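Local coordinates for protein heavy metal cation tricomponent efflux pump ZneA(CzcA-like) (Cupriavidus metallidurans, PDB 4K0J) that acts as an inner-membrane Zn(II)/proton antiporter, the RND pump component of a tripartite heavy-metal efflux system, at residues M184-P189 with R757-S762; D148-S153 with L179-M184; T46-T51 with L90-V95. All blocks are in the same frame, centred on the assembly; numbering follows the deposited sequence.

Interaction 1: M184-P189 with R757-S762; sequences MLEFDP and RFIGSS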
loop_
_atom_site.group_PDB
_atom_site.type_symbol
_atom_site.label_atom_id
_atom_site.label_comp_id
_atom_site.label_asym_id
_atom_site.label_seq_id
_atom_site.Cartn_x
_atom_site.Cartn_y
_atom_site.Cartn_z
ATOM N N MET C 184 37.918 7.464 26.356
ATOM C CA MET C 184 38.636 6.199 26.455
ATOM C C MET C 184 39.776 6.170 27.465
ATOM O O MET C 184 40.597 7.086 27.534
ATOM C CB MET C 184 39.128 5.741 25.079
ATOM C CG MET C 184 40.106 6.682 24.405
ATOM S SD MET C 184 40.538 6.105 22.753
ATOM C CE MET C 184 41.909 7.186 22.360
ATOM N N LEU C 185 39.799 5.100 28.252
ATOM C CA LEU C 185 40.913 4.812 29.140
ATOM C C LEU C 185 41.901 3.954 28.375
ATOM O O LEU C 185 41.510 3.029 27.667
ATOM C CB LEU C 185 40.430 4.071 30.389
ATOM C CG LEU C 185 41.440 3.689 31.482
ATOM C CD1 LEU C 185 42.098 2.339 31.219
ATOM C CD2 LEU C 185 42.498 4.767 31.671
ATOM N N GLU C 186 43.184 4.257 28.530
ATOM C CA GLU C 186 44.225 3.513 27.834
ATOM C C GLU C 186 44.957 2.548 28.769
ATOM O O GLU C 186 45.984 2.891 29.359
ATOM C CB GLU C 186 45.191 4.479 27.153
ATOM C CG GLU C 186 44.493 5.427 26.190
ATOM C CD GLU C 186 45.459 6.200 25.315
ATOM O OE1 GLU C 186 46.609 6.437 25.748
ATOM O OE2 GLU C 186 45.070 6.569 24.185
ATOM N N PHE C 187 44.409 1.339 28.885
ATOM C CA PHE C 187 44.923 0.302 29.782
ATOM C C PHE C 187 46.392 -0.063 29.578
ATOM O O PHE C 187 46.921 -0.018 28.465
ATOM C CB PHE C 187 44.093 -0.977 29.647
ATOM C CG PHE C 187 42.872 -1.008 30.509
ATOM C CD1 PHE C 187 42.980 -1.130 31.885
ATOM C CD2 PHE C 187 41.611 -0.934 29.947
ATOM C CE1 PHE C 187 41.850 -1.165 32.688
ATOM C CE2 PHE C 187 40.477 -0.969 30.743
ATOM C CZ PHE C 187 40.598 -1.085 32.114
ATOM N N ASP C 188 47.034 -0.431 30.680
ATOM C CA ASP C 188 48.339 -1.068 30.649
ATOM C C ASP C 188 48.213 -2.358 31.444
ATOM O O ASP C 188 48.214 -2.334 32.675
ATOM C CB ASP C 188 49.407 -0.168 31.268
ATOM C CG ASP C 188 50.777 -0.823 31.294
ATOM O OD1 ASP C 188 51.089 -1.588 30.359
ATOM O OD2 ASP C 188 51.539 -0.574 32.251
ATOM N N PRO C 189 48.096 -3.493 30.737
ATOM C CA PRO C 189 47.856 -4.825 31.311
ATOM C C PRO C 189 48.860 -5.229 32.395
ATOM O O PRO C 189 48.629 -6.220 33.089
ATOM C CB PRO C 189 47.987 -5.753 30.100
ATOM C CG PRO C 189 47.638 -4.897 28.937
ATOM C CD PRO C 189 48.183 -3.538 29.267
ATOM N N ARG C 757 40.353 0.296 26.146
ATOM C CA ARG C 757 41.299 -0.435 25.318
ATOM C C ARG C 757 42.736 -0.218 25.786
ATOM O O ARG C 757 43.060 0.823 26.362
ATOM C CB ARG C 757 41.157 -0.031 23.850
ATOM C CG ARG C 757 41.598 1.391 23.544
ATOM C CD ARG C 757 41.695 1.620 22.041
ATOM N NE ARG C 757 42.109 2.981 21.713
ATOM C CZ ARG C 757 42.290 3.429 20.474
ATOM N NH1 ARG C 757 42.671 4.683 20.268
ATOM N NH2 ARG C 757 42.094 2.623 19.440
ATOM N N PHE C 758 43.587 -1.210 25.535
ATOM C CA PHE C 758 45.005 -1.131 25.864
ATOM C C PHE C 758 45.662 0.004 25.102
ATOM O O PHE C 758 45.205 0.384 24.023
ATOM C CB PHE C 758 45.704 -2.444 25.518
ATOM C CG PHE C 758 45.121 -3.642 26.208
ATOM C CD1 PHE C 758 44.659 -3.553 27.509
ATOM C CD2 PHE C 758 45.027 -4.856 25.552
ATOM C CE1 PHE C 758 44.114 -4.659 28.152
ATOM C CE2 PHE C 758 44.487 -5.965 26.188
ATOM C CZ PHE C 758 44.029 -5.866 27.493
ATOM N N ILE C 759 46.739 0.537 25.665
ATOM C CA ILE C 759 47.447 1.656 25.053
ATOM C C ILE C 759 48.217 1.195 23.820
ATOM O O ILE C 759 48.430 -0.002 23.621
ATOM C CB ILE C 759 48.412 2.331 26.059
ATOM C CG1 ILE C 759 48.700 3.781 25.652
ATOM C CG2 ILE C 759 49.692 1.509 26.222
ATOM C CD1 ILE C 759 49.524 4.553 26.664
ATOM N N GLY C 760 48.623 2.148 22.987
ATOM C CA GLY C 760 49.427 1.843 21.821
ATOM C C GLY C 760 50.740 1.212 22.233
ATOM O O GLY C 760 51.153 1.335 23.388
ATOM N N SER C 761 51.387 0.530 21.293
ATOM C CA SER C 761 52.645 -0.171 21.548
ATOM C C SER C 761 52.509 -1.287 22.587
ATOM O O SER C 761 53.508 -1.823 23.066
ATOM C CB SER C 761 53.761 0.805 21.946
ATOM O OG SER C 761 53.560 1.315 23.254
ATOM N N SER C 762 51.271 -1.627 22.935
ATOM C CA SER C 762 50.989 -2.801 23.754
ATOM C C SER C 762 50.323 -3.837 22.864
ATOM O O SER C 762 50.193 -5.005 23.232
ATOM C CB SER C 762 50.077 -2.441 24.930
ATOM O OG SER C 762 49.663 -3.597 25.643
#

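Interaction 2: D148-S153 with L179-M184; sequences DLRELS and LTTQFM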
loop_
_atom_site.group_PDB
_atom_site.type_symbol
_atom_site.label_atom_id
_atom_site.label_comp_id
_atom_site.label_asym_id
_atom_site.label_seq_id
_atom_site.Cartn_x
_atom_site.Cartn_y
_atom_site.Cartn_z
ATOM N N ASP C 148 39.534 23.407 14.116
ATOM C CA ASP C 148 40.194 22.113 13.982
ATOM C C ASP C 148 39.213 21.013 13.620
ATOM O O ASP C 148 38.036 21.085 13.964
ATOM C CB ASP C 148 40.925 21.760 15.270
ATOM C CG ASP C 148 40.044 21.895 16.489
ATOM O OD1 ASP C 148 39.823 23.042 16.934
ATOM O OD2 ASP C 148 39.575 20.854 16.999
ATOM N N LEU C 149 39.717 19.988 12.939
ATOM C CA LEU C 149 38.887 18.929 12.371
ATOM C C LEU C 149 37.918 18.263 13.357
ATOM O O LEU C 149 36.860 17.781 12.957
ATOM C CB LEU C 149 39.766 17.874 11.698
ATOM C CG LEU C 149 39.040 16.942 10.728
ATOM C CD1 LEU C 149 38.411 17.747 9.608
ATOM C CD2 LEU C 149 39.974 15.887 10.179
ATOM N N ARG C 150 38.271 18.233 14.638
ATOM C CA ARG C 150 37.367 17.678 15.639
ATOM C C ARG C 150 36.179 18.621 15.836
ATOM O O ARG C 150 35.023 18.184 15.863
ATOM C CB ARG C 150 38.098 17.401 16.961
ATOM C CG ARG C 150 37.221 16.783 18.061
ATOM C CD ARG C 150 36.685 17.838 19.047
ATOM N NE ARG C 150 35.786 17.274 20.056
ATOM C CZ ARG C 150 35.312 17.953 21.101
ATOM N NH1 ARG C 150 35.659 19.222 21.276
ATOM N NH2 ARG C 150 34.497 17.368 21.974
ATOM N N GLU C 151 36.468 19.915 15.959
ATOM C CA GLU C 151 35.419 20.925 16.095
ATOM C C GLU C 151 34.497 20.935 14.884
ATOM O O GLU C 151 33.276 21.006 15.020
ATOM C CB GLU C 151 36.016 22.314 16.320
ATOM C CG GLU C 151 36.682 22.476 17.674
ATOM C CD GLU C 151 36.855 23.930 18.076
ATOM O OE1 GLU C 151 36.313 24.327 19.131
ATOM O OE2 GLU C 151 37.537 24.677 17.345
ATOM N N LEU C 152 35.089 20.843 13.699
ATOM C CA LEU C 152 34.315 20.744 12.470
ATOM C C LEU C 152 33.505 19.455 12.426
ATOM O O LEU C 152 32.429 19.409 11.832
ATOM C CB LEU C 152 35.226 20.834 11.252
ATOM C CG LEU C 152 35.959 22.166 11.141
ATOM C CD1 LEU C 152 36.615 22.300 9.777
ATOM C CD2 LEU C 152 34.998 23.315 11.410
ATOM N N SER C 153 34.022 18.410 13.063
ATOM C CA SER C 153 33.314 17.140 13.101
ATOM C C SER C 153 32.072 17.249 13.962
ATOM O O SER C 153 31.002 16.793 13.562
ATOM C CB SER C 153 34.213 16.019 13.614
ATOM O OG SER C 153 35.308 15.815 12.742
ATOM N N LEU C 179 36.294 13.554 12.636
ATOM C CA LEU C 179 36.629 12.691 13.759
ATOM C C LEU C 179 35.499 12.591 14.766
ATOM O O LEU C 179 35.169 13.573 15.431
ATOM C CB LEU C 179 37.862 13.229 14.481
ATOM C CG LEU C 179 39.120 13.521 13.667
ATOM C CD1 LEU C 179 39.964 14.551 14.390
ATOM C CD2 LEU C 179 39.910 12.244 13.420
ATOM N N THR C 180 34.912 11.405 14.892
ATOM C CA THR C 180 33.955 11.167 15.964
ATOM C C THR C 180 34.728 11.110 17.280
ATOM O O THR C 180 35.833 10.575 17.334
ATOM C CB THR C 180 33.162 9.872 15.752
ATOM O OG1 THR C 180 34.061 8.763 15.754
ATOM C CG2 THR C 180 32.441 9.898 14.420
ATOM N N THR C 181 34.154 11.681 18.330
ATOM C CA THR C 181 34.857 11.832 19.598
ATOM C C THR C 181 34.351 10.837 20.633
ATOM O O THR C 181 33.146 10.719 20.859
ATOM C CB THR C 181 34.699 13.269 20.157
ATOM O OG1 THR C 181 35.230 14.216 19.221
ATOM C CG2 THR C 181 35.420 13.420 21.490
ATOM N N GLN C 182 35.272 10.120 21.266
ATOM C CA GLN C 182 34.890 9.170 22.305
ATOM C C GLN C 182 35.727 9.336 23.561
ATOM O O GLN C 182 36.779 9.974 23.537
ATOM C CB GLN C 182 34.954 7.729 21.787
ATOM C CG GLN C 182 36.275 7.321 21.178
ATOM C CD GLN C 182 36.182 5.985 20.473
ATOM O OE1 GLN C 182 37.191 5.306 20.258
ATOM N NE2 GLN C 182 34.962 5.597 20.108
ATOM N N PHE C 183 35.230 8.774 24.657
ATOM C CA PHE C 183 35.916 8.790 25.943
ATOM C C PHE C 183 36.622 7.452 26.067
ATOM O O PHE C 183 35.997 6.406 25.893
ATOM C CB PHE C 183 34.909 8.923 27.094
ATOM C CG PHE C 183 34.241 10.272 27.191
ATOM C CD1 PHE C 183 34.356 11.028 28.346
ATOM C CD2 PHE C 183 33.486 10.773 26.144
ATOM C CE1 PHE C 183 33.741 12.263 28.454
ATOM C CE2 PHE C 183 32.870 12.010 26.243
ATOM C CZ PHE C 183 32.996 12.754 27.401
ATOM N N MET C 184 37.918 7.464 26.356
ATOM C CA MET C 184 38.636 6.199 26.455
ATOM C C MET C 184 39.776 6.170 27.465
ATOM O O MET C 184 40.597 7.086 27.534
ATOM C CB MET C 184 39.128 5.741 25.079
ATOM C CG MET C 184 40.106 6.682 24.405
ATOM S SD MET C 184 40.538 6.105 22.753
ATOM C CE MET C 184 41.909 7.186 22.360
#

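Interaction 3: T46-T51 with L90-V95; sequences TSQVVT and LSLITV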
loop_
_atom_site.group_PDB
_atom_site.type_symbol
_atom_site.label_atom_id
_atom_site.label_comp_id
_atom_site.label_asym_id
_atom_site.label_seq_id
_atom_site.Cartn_x
_atom_site.Cartn_y
_atom_site.Cartn_z
ATOM N N THR C 46 15.765 -0.355 -6.758
ATOM C CA THR C 46 16.719 -1.147 -5.986
ATOM C C THR C 46 16.729 -0.799 -4.501
ATOM O O THR C 46 16.322 0.291 -4.103
ATOM C CB THR C 46 18.153 -0.997 -6.534
ATOM O OG1 THR C 46 19.072 -1.621 -5.632
ATOM C CG2 THR C 46 18.521 0.474 -6.682
ATOM N N SER C 47 17.200 -1.736 -3.691
ATOM C CA SER C 47 17.347 -1.513 -2.263
ATOM C C SER C 47 18.358 -2.496 -1.697
ATOM O O SER C 47 18.407 -3.656 -2.111
ATOM C CB SER C 47 16.008 -1.661 -1.547
ATOM O OG SER C 47 16.125 -1.288 -0.190
ATOM N N GLN C 48 19.177 -2.029 -0.761
ATOM C CA GLN C 48 20.202 -2.881 -0.160
ATOM C C GLN C 48 20.063 -2.999 1.361
ATOM O O GLN C 48 19.655 -2.052 2.043
ATOM C CB GLN C 48 21.617 -2.432 -0.561
ATOM C CG GLN C 48 21.785 -0.924 -0.704
ATOM C CD GLN C 48 23.227 -0.505 -0.923
ATOM O OE1 GLN C 48 24.132 -1.339 -0.919
ATOM N NE2 GLN C 48 23.450 0.795 -1.110
ATOM N N VAL C 49 20.386 -4.185 1.871
ATOM C CA VAL C 49 20.361 -4.457 3.306
ATOM C C VAL C 49 21.770 -4.490 3.900
ATOM O O VAL C 49 22.677 -5.115 3.353
ATOM C CB VAL C 49 19.596 -5.768 3.641
ATOM C CG1 VAL C 49 19.854 -6.832 2.596
ATOM C CG2 VAL C 49 19.973 -6.283 5.027
ATOM N N VAL C 50 21.939 -3.800 5.023
ATOM C CA VAL C 50 23.241 -3.666 5.647
ATOM C C VAL C 50 23.287 -4.412 6.973
ATOM O O VAL C 50 22.643 -4.009 7.946
ATOM C CB VAL C 50 23.582 -2.188 5.899
ATOM C CG1 VAL C 50 25.069 -2.020 6.148
ATOM C CG2 VAL C 50 23.139 -1.340 4.723
ATOM N N THR C 51 24.038 -5.509 7.002
ATOM C CA THR C 51 24.315 -6.206 8.249
ATOM C C THR C 51 25.716 -5.815 8.687
ATOM O O THR C 51 26.699 -6.392 8.224
ATOM C CB THR C 51 24.248 -7.739 8.092
ATOM O OG1 THR C 51 23.047 -8.112 7.407
ATOM C CG2 THR C 51 24.267 -8.404 9.455
ATOM N N LEU C 90 31.291 -5.679 7.545
ATOM C CA LEU C 90 29.899 -5.886 7.153
ATOM C C LEU C 90 29.584 -6.901 6.054
ATOM O O LEU C 90 30.455 -7.408 5.350
ATOM C CB LEU C 90 29.280 -4.550 6.733
ATOM C CG LEU C 90 29.555 -4.132 5.291
ATOM C CD1 LEU C 90 28.653 -2.991 4.903
ATOM C CD2 LEU C 90 31.000 -3.733 5.099
ATOM N N SER C 91 28.288 -7.165 5.932
ATOM C CA SER C 91 27.702 -7.875 4.808
ATOM C C SER C 91 26.607 -6.998 4.228
ATOM O O SER C 91 25.588 -6.767 4.881
ATOM C CB SER C 91 27.067 -9.173 5.277
ATOM O OG SER C 91 25.927 -9.467 4.490
ATOM N N LEU C 92 26.813 -6.497 3.014
ATOM C CA LEU C 92 25.788 -5.679 2.370
ATOM C C LEU C 92 25.220 -6.366 1.131
ATOM O O LEU C 92 25.955 -6.761 0.221
ATOM C CB LEU C 92 26.282 -4.256 2.066
ATOM C CG LEU C 92 27.322 -3.954 0.991
ATOM C CD1 LEU C 92 27.338 -2.473 0.700
ATOM C CD2 LEU C 92 28.684 -4.402 1.443
ATOM N N ILE C 93 23.901 -6.522 1.115
ATOM C CA ILE C 93 23.242 -7.260 0.048
ATOM C C ILE C 93 22.408 -6.337 -0.816
ATOM O O ILE C 93 21.501 -5.679 -0.322
ATOM C CB ILE C 93 22.336 -8.360 0.619
ATOM C CG1 ILE C 93 23.178 -9.469 1.259
ATOM C CG2 ILE C 93 21.419 -8.908 -0.458
ATOM C CD1 ILE C 93 22.363 -10.555 1.921
ATOM N N THR C 94 22.720 -6.282 -2.106
ATOM C CA THR C 94 21.984 -5.429 -3.029
ATOM C C THR C 94 20.902 -6.226 -3.750
ATOM O O THR C 94 21.167 -7.308 -4.268
ATOM C CB THR C 94 22.923 -4.769 -4.061
ATOM O OG1 THR C 94 23.801 -3.855 -3.395
ATOM C CG2 THR C 94 22.127 -4.007 -5.104
ATOM N N VAL C 95 19.679 -5.696 -3.764
ATOM C CA VAL C 95 18.604 -6.304 -4.544
ATOM C C VAL C 95 17.992 -5.300 -5.502
ATOM O O VAL C 95 17.516 -4.254 -5.077
ATOM C CB VAL C 95 17.479 -6.865 -3.658
ATOM C CG1 VAL C 95 16.274 -7.246 -4.515
ATOM C CG2 VAL C 95 17.972 -8.064 -2.876
#

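Interaction 1: M184-P189 with R757-S762
Pro189 rests on one face of the Phe758 ring, its CG 3.7 Å from the ring centroid and 18° off the normal, a CH-pi contact. Phe187 CB meets the same ring in its plane, at the edge, 3.4 Å from Phe758 CD1, while Leu185 CD1 lies over the centre of the Phe187 ring. This apolar face is the tight part, closed further by Ile202 and Leu199 of helix 199-208. Beneath it strands 182-187 and 750-758 pair in parallel within a mixed sheet, consistent with the docking domain of RND pumps: Phe187 N donates to Arg757 O (2.9 Å) and Ile759 N to Phe187 O (2.9 Å). The bond from Arg757 N to Leu185 O is weak.

The Glu186 and Arg757 face is looser. The extended arginine crosses the end of Met184 at a slant, with Met184 CE at the edge of the guanidinium, near its plane. Ile759, in a type II turn whose Gly760 and Ser761 are exposed, lays CG1 3.4 Å from Glu186 OE1. Glu186 OE2 stays 5.0 Å from Arg757 NH1, while OE1 forms a salt bridge with Arg259. Backbone bonds and apolar packing thus hold the pairing, with charge attraction between Glu186 and Arg757 probably secondary.

Interaction 2: D148-S153 with L179-M184
Ser153 and Leu179 meet through a hydroxyl that both accepts and donates. Leu179 N donates to Ser153 OG, and that hydroxyl in turn donates a hydrogen bond to Leu149 O, one turn earlier in the helix; the modelled lengths of both bonds are too short to be trusted at this resolution. Leu149 O also takes the regular helical bond from Ser153 N, the two donors arriving from opposite faces of its plane. The torsion that sets OG anti to the carbonyl carbon (chi1 -63°) keeps it beside its own backbone N, on the side of Leu149 O and the Leu179 amide.

The second polar bond runs from side chain to side chain. Arg150 NE donates to Thr181 OG1 at 3.2 Å, with an N-H...O angle of 164° and the oxygen exactly in the guanidinium plane, at its edge. A bend at chi2 (-97°) turns the arginine toward the threonine, and the two side chains meet at about a right angle. Thr181 OG1 has a further, weak bond to Glu154.

Leu179 packs its CD1 against the start of the helix, 4.3 Å from Leu149 CB. Within the helix itself, Asp148 is the N-cap, OD2 accepting a weak bond from Glu151 N.

The first turn of helix 149-164 is thereby fastened to the linker between strands 170-177 and 182-187. Leu149, Leu152 and Ser153 also touch Ile280 of strand 280-287, and beyond the linker Phe183 pairs with strand 750-758.

Interaction 3: T46-T51 with L90-V95
Val49 and Ile93 form the central hydrogen-bonded pair of this antiparallel ladder: Val49 N to Ile93 O and Ile93 N to Val49 O, each 2.9 Å. The pairs Ser47 with Val95 and Thr51 with Ser91 repeat the pattern toward either end. Val95 O takes a second bond, 3.1 Å from Thr46 OG1, which sits well above the carbonyl plane, beside the one from Ser47 N.

Val49 and Ile93 lie side by side, pointing the same way, on the face they share with Val95. Val49 CG1, placed between its backbone N and carbonyl carbon (chi1 37°), lies 3.5 Å from Ile93 CB. On the other face Gln48 runs beside Leu92 and Thr94, and Val50 CG1 touches Leu90 CD1 at 3.9 Å; Gln48 with Thr94 and Val50 with Leu92 are its non-hydrogen-bonded pairs.

In a second shell, Ser91 OG bonds to Thr66 OG1, the backbone N of Gln48 to Asp128 OD2, and Ser47 OG makes weak bonds to Arg107 and Asp128.

Helix 62-73 packs on the first face, Ile65 and Leu69 against Thr51, Leu69 also against Ile93, and Ile73 against Val95; Lys659 of helix 653-660 touches Thr46, Gln48 and Thr94 on the other. The segments run nearly antiparallel (165°) inside an antiparallel sheet consistent with the alpha/beta porter domain of RND pumps, with 126-127 beyond 46-52 and 79-87 beyond 90-97.

From the N terminus, interaction 3 closes first, pairing 46-51 with 90-95 around an intervening excursion that contains helix 62-73 and strand 79-87. Interaction 2 follows, shutting a short loop of 25 residues that holds the rest of helix 149-164 and strand 170-177. Interaction 1 then opens where interaction 2 ends: their segments overlap at Met184, which touches across interaction 1 alone, and both use strand 182-187. It spans 567 residues before reaching 757-762 and so brings both halves of the chain into one mixed sheet. The three closures run in series; none nests or crosses. Interactions 1 and 2 have centres 20 Å apart, while interaction 3 lies in a separate sheet, nearest atoms about 16 Å from interaction 2.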